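PDB 3EO7: putative Nitroreductase, which binds flavin mononucleotide and probably works as a flavin-dependent oxidoreductase of the nitroreductase family. Local coordinates for residues 465-470 and 503-508; 8-13 and 443-448; 72-77 and 133-138. All blocks are in the same frame, centred on the assembly; numbering follows the deposited sequence.

Contact 1: residues 465-470 and 503-508; sequences QRLNLA and YITTLG. With FMN (flavin mononucleotide), chain B.
Thr-505 meets Leu-467 and Asn-468 with different branches, a compact example of a helix and a strand joined partly through water. Its CB points toward the helix and lies 4.3 Å from the methyl CD1 of Leu-467. There the side chain divides: OG1 stands anti to the carbonyl carbon (chi1 -59°) and CG2 anti to the backbone N, which turns OG1 to a water and CG2 to Asn-468. CG2 reaches ND2 of Asn-468 at 4.0 Å, the two side chains crossing at a slant. OG1, equally near the Leu-467 methyl, hydrogen-bonds to the water 2.7 Å away. That water accepts a hydrogen bond from Asn-468 ND2 at 2.9 Å and also bonds to Tyr-503 OH, likewise 2.9 Å away, so three buried side chains share one water molecule. ND2 additionally bonds to the carbonyl of Gly-464, and Tyr-503 OH to His-191. The tyrosine ring approaches the flavin obliquely, its CE1 3.7 Å from FMN C7M, tying the water network to the flavin pocket. Strand 500-508 runs between antiparallel strands 433-439 and 477-481; helix 452-473 packs against it, Leu-467 also touching Ile-435 of strand 433-439 and Thr-357 of helix 347-358, while helix 181-202 brings His-191 against Asn-468.

Contact 2: residues 8-13 and 443-448; sequences SIAQHY and SAIAQY
Ser-8 and Ile-445 open a contact in which one isoleucine methyl is received by the first turn of another helix. At Ser-8, the residue just before helix 9-16, OG lies 3.4 Å from Ile-445 CD1 and 3.7 Å from Ile-445 CG2, so the hydroxyl rests against both branches of the isoleucine. This oxygen does not cap its own helix; its polar partner is the carboxylate of Asp-450, which also bonds the backbone N of Ala-10 and so meets the helix at its amino end, where a negative charge is likely to be favourable. Ala-10 presents its methyl CB to Ile-445 CD1 at 3.8 Å, a purely apolar touch. Gln-11 contributes its aliphatic part, CG lying 3.5 Å from the same CD1, with the two side chains running aslant. The glutamine is extended as far as CD, and its last torsion (chi3 -70°) swings OE1 round to accept the N-H of Ser-8 at 2.9 Å in a nearly straight bond (164°). That is the backbone-to-side-chain half of a capping box, and it holds the amide in place while CG stays against the isoleucine. With an alanine in place of Gln-11, the N-H of Ser-8 would probably lose its acceptor and Ile-445 CD1 one wall of its seat. The backbone bond from His-12 N to Ser-8 O closes the turn. Helix 9-16, close to the start of the chain, lies against helix 441-448, with Phe-274 of helix 270-276 on Ala-10 and Val-452 of helix 452-473 against Ile-445.

Contact 3: residues 72-77 and 133-138; sequences QRLSRL and HSLIHY
Ser-75 and His-133 supply the polar side of this contact, in which a buried imidazole is tied to a helix. His-133 NE2 donates to Ser-75 OG at 2.8 Å, and the oxygen lies close to the ring plane, only 12° out of it, so the hydroxyl meets the imidazole at its edge. The serine CB is 3.8 Å from the same nitrogen, and the backbone O of Ser-75 lies 3.1 Å from the ring carbon CE1, bringing a second oxygen of this residue near the ring. Ser-75 OG, anti to its own backbone nitrogen (chi1 177°), is also bonded to the carbonyl of Leu-51; having accepted from the histidine, it can give its proton there. On the other side of the imidazole, ND1 pairs with Tyr-128 OH, so both ring nitrogens are engaged, which probably fixes the rotation of the ring.

His-133 sits in a G1 beta bulge: together with Ser-134 it faces Gln-129, in a left-handed helical conformation. The bulge starts strand 134-139 of a seven-stranded antiparallel sheet, between strands 47-50 and 124-129, and helix 66-82 packs on one face of this sheet, consistent with the alpha+beta build of the nitroreductase fold.

The apolar side is a single leucine pair. Leu-74 CD2 and Leu-135 CD1 meet tip to tip at 3.9 Å, each side chain reaching from its own element into the helix-sheet interface. Leu-135 also touches Tyr-126 and Val-113, on strands 124-129 and 109-115 of the same sheet.

In the fold
Contact 1 alone borders the FMN, through Tyr-503; contacts 2 and 3 lie away from the flavin site, on opposite sides of the chain's centre, their own centres about 37 Å apart. Contact 2 is linked to contact 1 by sequence, since helix 441-448 is followed directly by helix 452-473, yet their centres are about 26 Å apart and their nearest atoms about 12 Å. Contact 3 is about 28 Å from contact 1 between centres. Its strand belongs to the first nitroreductase-family region, whereas contact 1 lies in the second, and contact 2 brings the chain's start to that second region.

Contact 1: residues 465-470 and 503-508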
# COMPACT_ATOMS: atom_id res chain seq x y z
N GLN A 465 2.89 -0.57 5.37
CA GLN A 465 2.99 0.78 5.92
C GLN A 465 2.77 0.77 7.43
O GLN A 465 3.40 1.53 8.15
CB GLN A 465 2.04 1.74 5.22
CG GLN A 465 2.23 3.19 5.64
CD GLN A 465 3.58 3.81 5.24
OE1 GLN A 465 4.41 3.18 4.61
NE2 GLN A 465 3.78 5.09 5.61
N ARG A 466 1.85 -0.09 7.89
CA ARG A 466 1.61 -0.19 9.32
C ARG A 466 2.88 -0.69 10.00
O ARG A 466 3.25 -0.20 11.05
CB ARG A 466 0.42 -1.08 9.61
CG ARG A 466 -0.92 -0.51 9.11
CD ARG A 466 -2.10 -1.40 9.50
NE ARG A 466 -2.42 -1.36 10.94
CZ ARG A 466 -3.39 -0.63 11.48
NH1 ARG A 466 -4.13 0.15 10.73
NH2 ARG A 466 -3.62 -0.65 12.79
N LEU A 467 3.55 -1.66 9.39
CA LEU A 467 4.80 -2.19 9.94
C LEU A 467 5.89 -1.12 9.95
O LEU A 467 6.64 -1.02 10.91
CB LEU A 467 5.31 -3.42 9.11
CG LEU A 467 4.61 -4.76 9.24
CD1 LEU A 467 5.01 -5.72 8.09
CD2 LEU A 467 4.98 -5.37 10.62
N ASN A 468 6.02 -0.35 8.87
CA ASN A 468 7.02 0.71 8.77
C ASN A 468 6.81 1.77 9.88
O ASN A 468 7.74 2.16 10.56
CB ASN A 468 7.04 1.39 7.39
CG ASN A 468 7.87 0.63 6.35
OD1 ASN A 468 8.91 1.14 5.90
ND2 ASN A 468 7.44 -0.57 5.98
N LEU A 469 5.57 2.22 10.04
CA LEU A 469 5.23 3.24 11.04
C LEU A 469 5.47 2.71 12.45
O LEU A 469 6.10 3.39 13.28
CB LEU A 469 3.80 3.71 10.83
CG LEU A 469 3.56 4.57 9.58
CD1 LEU A 469 2.04 4.82 9.35
CD2 LEU A 469 4.37 5.88 9.64
N ALA A 470 5.05 1.48 12.71
CA ALA A 470 5.30 0.88 14.02
C ALA A 470 6.80 0.79 14.32
O ALA A 470 7.23 1.08 15.45
CB ALA A 470 4.62 -0.49 14.17
N TYR A 503 5.68 -9.57 -1.29
CA TYR A 503 6.41 -8.44 -0.74
C TYR A 503 7.25 -8.88 0.43
O TYR A 503 6.94 -9.89 1.06
CB TYR A 503 5.39 -7.36 -0.32
CG TYR A 503 5.91 -5.99 0.04
CD1 TYR A 503 6.98 -5.41 -0.64
CD2 TYR A 503 5.28 -5.24 1.02
CE1 TYR A 503 7.46 -4.16 -0.32
CE2 TYR A 503 5.72 -3.95 1.35
CZ TYR A 503 6.79 -3.41 0.66
OH TYR A 503 7.25 -2.18 0.93
N ILE A 504 8.31 -8.11 0.68
CA ILE A 504 9.25 -8.32 1.77
C ILE A 504 9.40 -7.02 2.54
O ILE A 504 9.51 -5.94 1.96
CB ILE A 504 10.63 -8.74 1.23
CG1 ILE A 504 10.50 -10.06 0.48
CG2 ILE A 504 11.71 -8.75 2.32
CD1 ILE A 504 11.81 -10.53 -0.21
N THR A 505 9.40 -7.14 3.86
CA THR A 505 9.66 -6.01 4.75
C THR A 505 10.75 -6.42 5.75
O THR A 505 10.56 -7.36 6.51
CB THR A 505 8.42 -5.52 5.50
OG1 THR A 505 7.39 -5.13 4.59
CG2 THR A 505 8.78 -4.34 6.48
N THR A 506 11.88 -5.72 5.71
CA THR A 506 13.02 -5.95 6.59
C THR A 506 12.87 -5.08 7.82
O THR A 506 12.33 -3.98 7.74
CB THR A 506 14.39 -5.67 5.91
OG1 THR A 506 14.49 -4.28 5.53
CG2 THR A 506 14.60 -6.60 4.66
N LEU A 507 13.34 -5.60 8.94
CA LEU A 507 13.31 -4.94 10.21
C LEU A 507 14.66 -5.13 10.90
O LEU A 507 15.22 -6.22 10.92
CB LEU A 507 12.21 -5.56 11.08
CG LEU A 507 10.79 -5.47 10.56
CD1 LEU A 507 9.86 -6.46 11.27
CD2 LEU A 507 10.33 -3.99 10.72
N GLY A 508 15.14 -4.07 11.53
CA GLY A 508 16.43 -4.13 12.21
C GLY A 508 16.64 -2.93 13.10
O GLY A 508 15.69 -2.27 13.49
N1 FMN B . 14.63 0.34 -0.38
C2 FMN B . 15.76 -0.42 -0.60
O2 FMN B . 16.85 -0.06 -0.17
N3 FMN B . 15.76 -1.58 -1.33
C4 FMN B . 14.63 -2.06 -1.93
O4 FMN B . 14.65 -3.20 -2.41
C4A FMN B . 13.46 -1.33 -1.72
N5 FMN B . 12.29 -1.73 -2.34
C5A FMN B . 11.09 -1.04 -2.06
C6 FMN B . 9.87 -1.48 -2.57
C7 FMN B . 8.68 -0.79 -2.32
C7M FMN B . 7.34 -1.36 -2.79
C8 FMN B . 8.71 0.36 -1.54
C8M FMN B . 7.44 1.04 -1.06
C9 FMN B . 9.92 0.82 -1.00
C9A FMN B . 11.11 0.12 -1.27
N10 FMN B . 12.32 0.57 -0.75
C10 FMN B . 13.47 -0.14 -0.96
C1' FMN B . 12.44 1.94 -0.10
C2' FMN B . 12.45 3.08 -1.10
O2' FMN B . 13.76 3.20 -1.69
C3' FMN B . 12.03 4.36 -0.39
O3' FMN B . 10.66 4.28 0.02
C4' FMN B . 12.28 5.64 -1.21
O4' FMN B . 13.70 5.81 -1.48
C5' FMN B . 11.74 6.85 -0.47
O5' FMN B . 12.33 7.00 0.80
P FMN B . 11.48 7.02 2.13
O1P FMN B . 10.81 5.66 2.27
O2P FMN B . 12.49 7.29 3.23
O3P FMN B . 10.45 8.11 2.06
O HOH W 1 7.54 -2.52 3.81

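Contact 2: residues 8-13 and 443-448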
# COMPACT_ATOMS: atom_id res chain seq x y z
N SER A 8 -3.73 -18.05 -16.13
CA SER A 8 -4.43 -16.85 -16.55
C SER A 8 -3.37 -15.74 -16.65
O SER A 8 -2.21 -15.92 -16.22
CB SER A 8 -5.55 -16.48 -15.57
OG SER A 8 -5.00 -16.09 -14.34
N ILE A 9 -3.79 -14.59 -17.16
CA ILE A 9 -2.86 -13.50 -17.43
C ILE A 9 -2.14 -13.00 -16.17
O ILE A 9 -0.97 -12.65 -16.26
CB ILE A 9 -3.53 -12.34 -18.26
CG1 ILE A 9 -2.49 -11.29 -18.72
CG2 ILE A 9 -4.67 -11.72 -17.47
CD1 ILE A 9 -1.38 -11.81 -19.65
N ALA A 10 -2.79 -12.99 -15.01
CA ALA A 10 -2.09 -12.56 -13.77
C ALA A 10 -0.94 -13.52 -13.40
O ALA A 10 0.13 -13.08 -12.95
CB ALA A 10 -3.07 -12.43 -12.63
N GLN A 11 -1.15 -14.82 -13.57
CA GLN A 11 -0.08 -15.81 -13.34
C GLN A 11 1.07 -15.62 -14.33
O GLN A 11 2.25 -15.65 -13.94
CB GLN A 11 -0.63 -17.23 -13.42
CG GLN A 11 -1.61 -17.55 -12.30
CD GLN A 11 -2.26 -18.87 -12.52
OE1 GLN A 11 -3.09 -19.05 -13.43
NE2 GLN A 11 -1.90 -19.84 -11.70
N HIS A 12 0.74 -15.36 -15.59
CA HIS A 12 1.75 -15.13 -16.63
C HIS A 12 2.56 -13.87 -16.32
O HIS A 12 3.79 -13.87 -16.39
CB HIS A 12 1.05 -15.03 -17.99
CG HIS A 12 1.97 -14.81 -19.16
ND1 HIS A 12 2.85 -15.79 -19.59
CD2 HIS A 12 2.08 -13.78 -20.03
CE1 HIS A 12 3.50 -15.33 -20.65
NE2 HIS A 12 3.04 -14.13 -20.94
N TYR A 13 1.84 -12.80 -16.01
CA TYR A 13 2.45 -11.53 -15.60
C TYR A 13 3.44 -11.79 -14.43
O TYR A 13 4.60 -11.36 -14.45
CB TYR A 13 1.37 -10.46 -15.19
CG TYR A 13 2.09 -9.27 -14.62
CD1 TYR A 13 2.57 -8.27 -15.44
CD2 TYR A 13 2.39 -9.21 -13.28
CE1 TYR A 13 3.35 -7.24 -14.95
CE2 TYR A 13 3.18 -8.18 -12.76
CZ TYR A 13 3.66 -7.19 -13.59
OH TYR A 13 4.48 -6.19 -13.06
N SER A 443 -5.63 -19.57 -6.29
CA SER A 443 -6.78 -19.47 -5.43
C SER A 443 -7.34 -18.05 -5.42
O SER A 443 -8.56 -17.86 -5.52
CB SER A 443 -6.43 -19.90 -4.01
OG SER A 443 -7.59 -19.78 -3.22
N ALA A 444 -6.45 -17.06 -5.33
CA ALA A 444 -6.87 -15.66 -5.34
C ALA A 444 -7.62 -15.31 -6.64
O ALA A 444 -8.62 -14.59 -6.63
CB ALA A 444 -5.60 -14.75 -5.18
N ILE A 445 -7.08 -15.77 -7.76
CA ILE A 445 -7.68 -15.51 -9.10
C ILE A 445 -9.04 -16.19 -9.19
O ILE A 445 -9.99 -15.62 -9.74
CB ILE A 445 -6.74 -15.96 -10.23
CG1 ILE A 445 -5.50 -15.05 -10.25
CG2 ILE A 445 -7.47 -15.91 -11.59
CD1 ILE A 445 -4.32 -15.65 -11.02
N ALA A 446 -9.15 -17.36 -8.57
CA ALA A 446 -10.42 -18.09 -8.57
C ALA A 446 -11.52 -17.28 -7.92
O ALA A 446 -12.69 -17.38 -8.30
CB ALA A 446 -10.27 -19.48 -7.87
N GLN A 447 -11.14 -16.43 -6.97
CA GLN A 447 -12.10 -15.60 -6.28
C GLN A 447 -12.37 -14.23 -6.90
O GLN A 447 -13.51 -13.81 -6.96
CB GLN A 447 -11.67 -15.44 -4.83
CG GLN A 447 -11.68 -16.78 -4.08
CD GLN A 447 -11.00 -16.64 -2.76
OE1 GLN A 447 -11.45 -15.88 -1.89
NE2 GLN A 447 -9.87 -17.35 -2.60
N TYR A 448 -11.33 -13.54 -7.38
CA TYR A 448 -11.49 -12.17 -7.87
C TYR A 448 -11.01 -11.93 -9.30
O TYR A 448 -10.94 -10.78 -9.75
CB TYR A 448 -10.77 -11.21 -6.96
CG TYR A 448 -11.43 -11.03 -5.62
CD1 TYR A 448 -12.53 -10.20 -5.46
CD2 TYR A 448 -10.95 -11.72 -4.52
CE1 TYR A 448 -13.14 -10.04 -4.19
CE2 TYR A 448 -11.53 -11.56 -3.26
CZ TYR A 448 -12.61 -10.73 -3.10
OH TYR A 448 -13.15 -10.61 -1.84

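Contact 3: residues 72-77 and 133-138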
# COMPACT_ATOMS: atom_id res chain seq x y z
N GLN A 72 -8.68 22.51 8.02
CA GLN A 72 -7.54 21.94 8.77
C GLN A 72 -7.55 20.42 8.70
O GLN A 72 -6.51 19.80 8.53
CB GLN A 72 -7.56 22.32 10.25
CG GLN A 72 -7.11 23.73 10.58
CD GLN A 72 -7.35 24.09 12.05
OE1 GLN A 72 -7.35 23.21 12.93
NE2 GLN A 72 -7.58 25.38 12.32
N ARG A 73 -8.72 19.82 8.83
CA ARG A 73 -8.83 18.37 8.76
C ARG A 73 -8.46 17.85 7.38
O ARG A 73 -7.70 16.90 7.27
CB ARG A 73 -10.25 17.93 9.14
CG ARG A 73 -10.66 18.26 10.57
CD ARG A 73 -12.17 18.07 10.73
NE ARG A 73 -12.50 16.65 10.65
CZ ARG A 73 -13.70 16.16 10.37
NH1 ARG A 73 -14.72 16.97 10.08
NH2 ARG A 73 -13.87 14.86 10.34
N LEU A 74 -8.97 18.49 6.31
CA LEU A 74 -8.62 18.03 4.94
C LEU A 74 -7.11 18.23 4.66
O LEU A 74 -6.44 17.38 4.08
CB LEU A 74 -9.44 18.80 3.87
CG LEU A 74 -9.15 18.34 2.42
CD1 LEU A 74 -9.51 16.85 2.23
CD2 LEU A 74 -9.88 19.26 1.39
N SER A 75 -6.60 19.38 5.08
CA SER A 75 -5.18 19.72 4.87
C SER A 75 -4.28 18.70 5.56
O SER A 75 -3.32 18.16 4.98
CB SER A 75 -4.91 21.14 5.40
OG SER A 75 -3.54 21.49 5.29
N ARG A 76 -4.59 18.40 6.81
CA ARG A 76 -3.83 17.42 7.58
C ARG A 76 -3.95 16.00 7.04
O ARG A 76 -2.95 15.26 6.99
CB ARG A 76 -4.23 17.50 9.06
CG ARG A 76 -3.44 16.62 10.03
CD ARG A 76 -3.99 16.75 11.46
NE ARG A 76 -4.11 18.15 11.86
CZ ARG A 76 -3.15 18.87 12.44
NH1 ARG A 76 -1.96 18.33 12.71
NH2 ARG A 76 -3.39 20.16 12.74
N LEU A 77 -5.17 15.61 6.65
CA LEU A 77 -5.40 14.29 6.09
C LEU A 77 -4.51 14.09 4.85
O LEU A 77 -3.79 13.10 4.74
CB LEU A 77 -6.89 14.09 5.75
CG LEU A 77 -7.31 12.68 5.32
CD1 LEU A 77 -8.83 12.48 5.58
CD2 LEU A 77 -6.95 12.43 3.86
N HIS A 133 1.50 21.68 -1.45
CA HIS A 133 0.44 21.33 -0.50
C HIS A 133 -0.82 22.15 -0.82
O HIS A 133 -1.34 22.96 -0.02
CB HIS A 133 0.85 21.47 0.97
CG HIS A 133 -0.18 20.91 1.91
ND1 HIS A 133 -0.69 19.64 1.76
CD2 HIS A 133 -0.79 21.44 2.99
CE1 HIS A 133 -1.58 19.41 2.71
NE2 HIS A 133 -1.68 20.50 3.46
N SER A 134 -1.28 21.95 -2.05
CA SER A 134 -2.46 22.61 -2.57
C SER A 134 -3.30 21.62 -3.36
O SER A 134 -2.84 20.53 -3.68
CB SER A 134 -2.08 23.77 -3.48
OG SER A 134 -1.25 23.37 -4.57
N LEU A 135 -4.53 22.03 -3.65
CA LEU A 135 -5.44 21.31 -4.51
C LEU A 135 -5.68 22.19 -5.73
O LEU A 135 -5.88 23.42 -5.59
CB LEU A 135 -6.79 21.06 -3.82
CG LEU A 135 -6.80 20.02 -2.72
CD1 LEU A 135 -8.18 20.13 -2.02
CD2 LEU A 135 -6.55 18.62 -3.25
N ILE A 136 -5.61 21.62 -6.92
CA ILE A 136 -5.96 22.35 -8.13
C ILE A 136 -7.33 21.84 -8.55
O ILE A 136 -7.49 20.65 -8.85
CB ILE A 136 -4.97 22.20 -9.26
CG1 ILE A 136 -3.60 22.74 -8.82
CG2 ILE A 136 -5.49 22.93 -10.52
CD1 ILE A 136 -2.47 22.39 -9.74
N HIS A 137 -8.30 22.75 -8.52
CA HIS A 137 -9.67 22.46 -8.89
C HIS A 137 -9.72 22.58 -10.40
O HIS A 137 -9.92 23.66 -10.93
CB HIS A 137 -10.59 23.42 -8.18
CG HIS A 137 -12.05 23.10 -8.29
ND1 HIS A 137 -13.03 24.05 -8.08
CD2 HIS A 137 -12.69 21.95 -8.56
CE1 HIS A 137 -14.22 23.48 -8.19
NE2 HIS A 137 -14.04 22.21 -8.51
N TYR A 138 -9.52 21.47 -11.08
CA TYR A 138 -9.41 21.54 -12.52
C TYR A 138 -10.69 21.29 -13.27
O TYR A 138 -10.70 21.43 -14.49
CB TYR A 138 -8.31 20.62 -13.03
CG TYR A 138 -8.53 19.14 -12.91
CD1 TYR A 138 -8.13 18.46 -11.77
CD2 TYR A 138 -9.02 18.40 -13.98
CE1 TYR A 138 -8.29 17.07 -11.67
CE2 TYR A 138 -9.20 17.01 -13.89
CZ TYR A 138 -8.82 16.35 -12.72
OH TYR A 138 -8.94 14.97 -12.61